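PDB 5C17: MerB2 from Bacillus megaterium, which probably acts as an alkylmercury lyase, breaking the carbon–mercury bond of organomercurials, and is captured in this structure with a mercury(II) ion bound. Local coordinates for residues Thr48-Asn51 with Thr52-Gln56; Gln56-Val59 with Lys60-Gln64. All blocks are in the same frame, centred on the assembly; numbering follows the deposited sequence. Where two conformers were deposited one is given.

Contact 1. Residues Thr48-Asn51 with Thr52-Gln56; sequences TGIN and TKTVQ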
loop_
_atom_site.group_PDB
_atom_site.type_symbol
_atom_site.label_atom_id
_atom_site.label_comp_id
_atom_site.label_asym_id
_atom_site.label_seq_id
_atom_site.Cartn_x
_atom_site.Cartn_y
_atom_site.Cartn_z
ATOM N N THR A 48 0.304 18.886 -13.473
ATOM C CA THR A 48 0.217 17.930 -14.575
ATOM C C THR A 48 -0.093 18.603 -15.909
ATOM O O THR A 48 0.191 18.028 -16.962
ATOM C CB THR A 48 -0.845 16.844 -14.377
ATOM O OG1 THR A 48 -2.147 17.423 -14.415
ATOM C CG2 THR A 48 -0.630 16.080 -13.089
ATOM N N GLY A 49 -0.740 19.763 -15.873
ATOM C CA GLY A 49 -1.171 20.402 -17.098
ATOM C C GLY A 49 -2.380 19.754 -17.755
ATOM O O GLY A 49 -2.744 20.110 -18.871
ATOM N N ILE A 50 -3.000 18.792 -17.072
ATOM C CA ILE A 50 -4.158 18.083 -17.600
ATOM C C ILE A 50 -5.407 18.963 -17.450
ATOM O O ILE A 50 -5.528 19.704 -16.496
ATOM C CB ILE A 50 -4.296 16.721 -16.868
ATOM C CG1 ILE A 50 -3.063 15.857 -17.165
ATOM C CG2 ILE A 50 -5.555 15.978 -17.295
ATOM C CD1 ILE A 50 -2.941 14.624 -16.335
ATOM N N ASN A 51 -6.315 18.864 -18.414
ATOM C CA ASN A 51 -7.576 19.594 -18.388
ATOM C C ASN A 51 -8.271 19.394 -17.051
ATOM O O ASN A 51 -8.223 18.308 -16.474
ATOM C CB ASN A 51 -8.488 19.132 -19.526
ATOM C CG ASN A 51 -9.954 19.388 -19.238
ATOM O OD1 ASN A 51 -10.670 18.505 -18.766
ATOM N ND2 ASN A 51 -10.409 20.603 -19.521
ATOM N N THR A 52 -8.922 20.441 -16.559
ATOM C CA THR A 52 -9.505 20.389 -15.220
ATOM C C THR A 52 -10.642 19.369 -15.126
ATOM O O THR A 52 -10.801 18.734 -14.089
ATOM C CB THR A 52 -9.956 21.794 -14.717
ATOM O OG1 THR A 52 -11.095 22.229 -15.446
ATOM C CG2 THR A 52 -8.836 22.794 -14.888
ATOM N N LYS A 53 -11.404 19.175 -16.198
ATOM C CA LYS A 53 -12.484 18.190 -16.168
ATOM C C LYS A 53 -11.932 16.769 -16.113
ATOM O O LYS A 53 -12.499 15.898 -15.456
ATOM C CB LYS A 53 -13.430 18.363 -17.359
ATOM C CG LYS A 53 -14.261 19.645 -17.262
ATOM C CD LYS A 53 -15.371 19.686 -18.307
ATOM C CE LYS A 53 -16.347 20.832 -18.047
ATOM N NZ LYS A 53 -16.883 20.854 -16.640
ATOM N N THR A 54 -10.812 16.533 -16.787
ATOM C CA THR A 54 -10.184 15.207 -16.767
ATOM C C THR A 54 -9.566 14.939 -15.407
ATOM O O THR A 54 -9.701 13.842 -14.871
ATOM C CB THR A 54 -9.142 15.059 -17.883
ATOM O OG1 THR A 54 -9.793 15.218 -19.143
ATOM C CG2 THR A 54 -8.456 13.692 -17.848
ATOM N N VAL A 55 -8.912 15.927 -14.809
ATOM C CA VAL A 55 -8.395 15.731 -13.463
ATOM C C VAL A 55 -9.535 15.346 -12.522
ATOM O O VAL A 55 -9.420 14.417 -11.738
ATOM C CB VAL A 55 -7.679 16.978 -12.943
ATOM C CG1 VAL A 55 -7.373 16.856 -11.441
ATOM C CG2 VAL A 55 -6.398 17.205 -13.743
ATOM N N GLN A 56 -10.639 16.074 -12.597
ATOM C CA GLN A 56 -11.777 15.811 -11.744
ATOM C C GLN A 56 -12.298 14.385 -11.922
ATOM O O GLN A 56 -12.537 13.677 -10.942
ATOM C CB GLN A 56 -12.872 16.830 -12.051
ATOM C CG GLN A 56 -14.228 16.563 -11.403
ATOM C CD GLN A 56 -15.229 17.692 -11.692
ATOM O OE1 GLN A 56 -15.685 18.379 -10.779
ATOM N NE2 GLN A 56 -15.546 17.896 -12.968
#

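Contact 2. Residues Gln56-Val59 with Lys60-Gln64; sequences QSVV and KILAQ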
loop_
_atom_site.group_PDB
_atom_site.type_symbol
_atom_site.label_atom_id
_atom_site.label_comp_id
_atom_site.label_asym_id
_atom_site.label_seq_id
_atom_site.Cartn_x
_atom_site.Cartn_y
_atom_site.Cartn_z
ATOM N N GLN A 56 -10.639 16.074 -12.597
ATOM C CA GLN A 56 -11.777 15.811 -11.744
ATOM C C GLN A 56 -12.298 14.385 -11.922
ATOM O O GLN A 56 -12.537 13.677 -10.942
ATOM C CB GLN A 56 -12.872 16.830 -12.051
ATOM C CG GLN A 56 -14.228 16.563 -11.403
ATOM C CD GLN A 56 -15.229 17.692 -11.692
ATOM O OE1 GLN A 56 -15.685 18.379 -10.779
ATOM N NE2 GLN A 56 -15.546 17.896 -12.968
ATOM N N SER A 57 -12.464 13.954 -13.169
ATOM C CA SER A 57 -13.049 12.641 -13.412
ATOM C C SER A 57 -12.104 11.510 -13.043
ATOM O O SER A 57 -12.546 10.492 -12.497
ATOM C CB SER A 57 -13.536 12.516 -14.853
ATOM O OG SER A 57 -12.474 12.603 -15.775
ATOM N N VAL A 58 -10.812 11.692 -13.294
ATOM C CA VAL A 58 -9.843 10.667 -12.932
ATOM C C VAL A 58 -9.741 10.559 -11.411
ATOM O O VAL A 58 -9.764 9.460 -10.857
ATOM C CB VAL A 58 -8.469 10.958 -13.537
ATOM C CG1 VAL A 58 -7.432 9.992 -12.992
ATOM C CG2 VAL A 58 -8.538 10.861 -15.071
ATOM N N VAL A 59 -9.630 11.689 -10.728
ATOM C CA VAL A 59 -9.585 11.670 -9.262
ATOM C C VAL A 59 -10.838 10.992 -8.675
ATOM O O VAL A 59 -10.735 10.185 -7.736
ATOM C CB VAL A 59 -9.382 13.076 -8.693
ATOM C CG1 VAL A 59 -9.635 13.129 -7.190
ATOM C CG2 VAL A 59 -7.960 13.574 -9.022
ATOM N N LYS A 60 -12.016 11.268 -9.241
ATOM C CA LYS A 60 -13.249 10.621 -8.787
ATOM C C LYS A 60 -13.139 9.098 -8.882
ATOM O O LYS A 60 -13.492 8.388 -7.943
ATOM C CB LYS A 60 -14.454 11.116 -9.594
ATOM C CG LYS A 60 -15.778 10.490 -9.194
ATOM C CD LYS A 60 -16.960 11.077 -9.957
ATOM C CE LYS A 60 -18.272 10.491 -9.457
ATOM N NZ LYS A 60 -19.447 11.209 -10.021
ATOM N N ILE A 61 -12.640 8.600 -10.010
ATOM C CA ILE A 61 -12.498 7.154 -10.208
ATOM C C ILE A 61 -11.498 6.571 -9.223
ATOM O O ILE A 61 -11.752 5.519 -8.610
ATOM C CB ILE A 61 -12.093 6.831 -11.661
ATOM C CG1 ILE A 61 -13.303 7.000 -12.569
ATOM C CG2 ILE A 61 -11.562 5.391 -11.778
ATOM C CD1 ILE A 61 -12.962 7.109 -14.037
ATOM N N LEU A 62 -10.347 7.223 -9.071
ATOM C CA LEU A 62 -9.317 6.710 -8.158
ATOM C C LEU A 62 -9.831 6.671 -6.723
ATOM O O LEU A 62 -9.531 5.747 -5.978
ATOM C CB LEU A 62 -8.039 7.546 -8.250
ATOM C CG LEU A 62 -7.336 7.542 -9.599
ATOM C CD1 LEU A 62 -6.210 8.569 -9.588
ATOM C CD2 LEU A 62 -6.845 6.171 -9.965
ATOM N N ALA A 63 -10.628 7.664 -6.346
ATOM C CA ALA A 63 -11.207 7.697 -5.011
ATOM C C ALA A 63 -12.282 6.606 -4.826
ATOM O O ALA A 63 -12.351 5.966 -3.771
ATOM C CB ALA A 63 -11.751 9.073 -4.690
ATOM N N GLN A 64 -13.104 6.388 -5.849
ATOM C CA GLN A 64 -14.105 5.322 -5.811
ATOM C C GLN A 64 -13.431 3.962 -5.611
ATOM O O GLN A 64 -13.912 3.127 -4.840
ATOM C CB GLN A 64 -14.954 5.304 -7.095
ATOM C CG GLN A 64 -15.947 6.460 -7.218
ATOM C CD GLN A 64 -16.667 6.527 -8.572
ATOM O OE1 GLN A 64 -16.101 6.197 -9.627
ATOM N NE2 GLN A 64 -17.924 6.967 -8.541
#

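Contact 1. Residues Thr48-Asn51 with Thr52-Gln56
Asn51 and Val55 close the first turn of a helix through Val55 N to Asn51 O (3.0 Å), a bond that is nearly straight at 167°, while the chain just before it leaves helix 41-48 through Gly49, the first non-helical residue, whose positive phi suits glycine. Asn51 is the N-cap of helix 52-64. Its CG lies anti to the backbone N (chi1 156°), which carries the amide over the start of the turn and brings OD1 within 2.8 Å of Thr54 N. That capping bond is bent, at 144°, and the donor stands somewhat out of the carbonyl plane. Thr54 OG1, 3.4 Å from Asn51 OD1, adds a weak and unsettled hydrogen bond.

Apolar contact crosses the cap as well. Ile50, just before the N-cap, lays its CB against Val55 CG2 at 3.8 Å, the pairing known as a hydrophobic staple; Val55 also reaches Leu44 and Ile45 of helix 41-48. The CG2 methyl of Ile50 also takes part, meeting Thr54 CG2 at 3.7 Å, with the two side chains crossing at about a right angle, and Ile25 of helix 22-34 adds to the packing around Ile50. Upstream, Ile50 N donates to Thr48 OG1 (3.1 Å), an ST turn, and the Thr48 hydroxyl is in turn hydrogen-bonded to Leu44 O.

The connection between the two helices thus has a side-chain oxygen bonded to a backbone N-H at each end: Thr48 fixes the exit from one helix, and Asn51 gives Thr54 N an acceptor at the start of the next, where no carbonyl of a preceding helical turn lies four residues back.

Contact 2. Residues Gln56-Val59 with Lys60-Gln64
Val58 and Leu62 share the straightest of the four backbone bonds between Gln56-Val59 and Lys60-Gln64, Leu62 N to Val58 O at 2.9 Å and 168°. Ala63 N reaches Val59 O at the same length, 2.9 Å, and Lys60 N to Gln56 O and Ile61 N to Ser57 O are only slightly longer, so four consecutive i to i+4 bonds join the two segments. In one of its two conformers the Ser57 hydroxyl turns back along the helix and is hydrogen-bonded to Thr54 O, with a weak bond to Lys53 O.

In the order of helices 22-34, 41-48 and 52-64, followed by strands 68-70 and 76-79, the segment is consistent with the third helix of a winged-helix unit, known from the N-terminal part of MerB proteins. Its inward face is apolar. Val58 and Leu62 lie side by side and point the same way, with Val58 CG1 3.9 Å from Leu62 CD1. Leu62 CG sits beside its own backbone N (chi1 -63°), which sets it over the previous turn, 3.3 Å from Val58 O. Ile25 of helix 22-34 is touched by both side chains, while Val59 and Leu62 also meet Ile68 of strand 68-70.

Around the helix, Ile61 lays its ethyl branch back along the preceding turn, CG1 lying 3.6 Å from Ser57 O, and meets Pro19. Lys60 touches the same turn only near its root, where CB is 3.5 Å from Gln56 O; the extended chain beyond then carries the amine away from this turn, on the exposed side of the helix.

Overall arrangement
Contact 1 and contact 2 follow one another along the chain, their centres 11 Å apart, and share Gln56. Contact 1 spans the short connection from helix 41-48 into helix 52-64; contact 2 continues along that second helix to its end, just before strand 68-70. Both lie on the same side of the chain's centre, the first near the surface and the second deeper, where the side chain of Leu62 is about 12 Å from the bound dithiol. Together they trace a helix that starts at a capped turn and packs on helices 22-34 and 41-48 and the edge strand 68-70, linking the helical part to the eight-stranded sheet. Neither supplies a ligand to the mercury, which Cys102 and Cys165 bind.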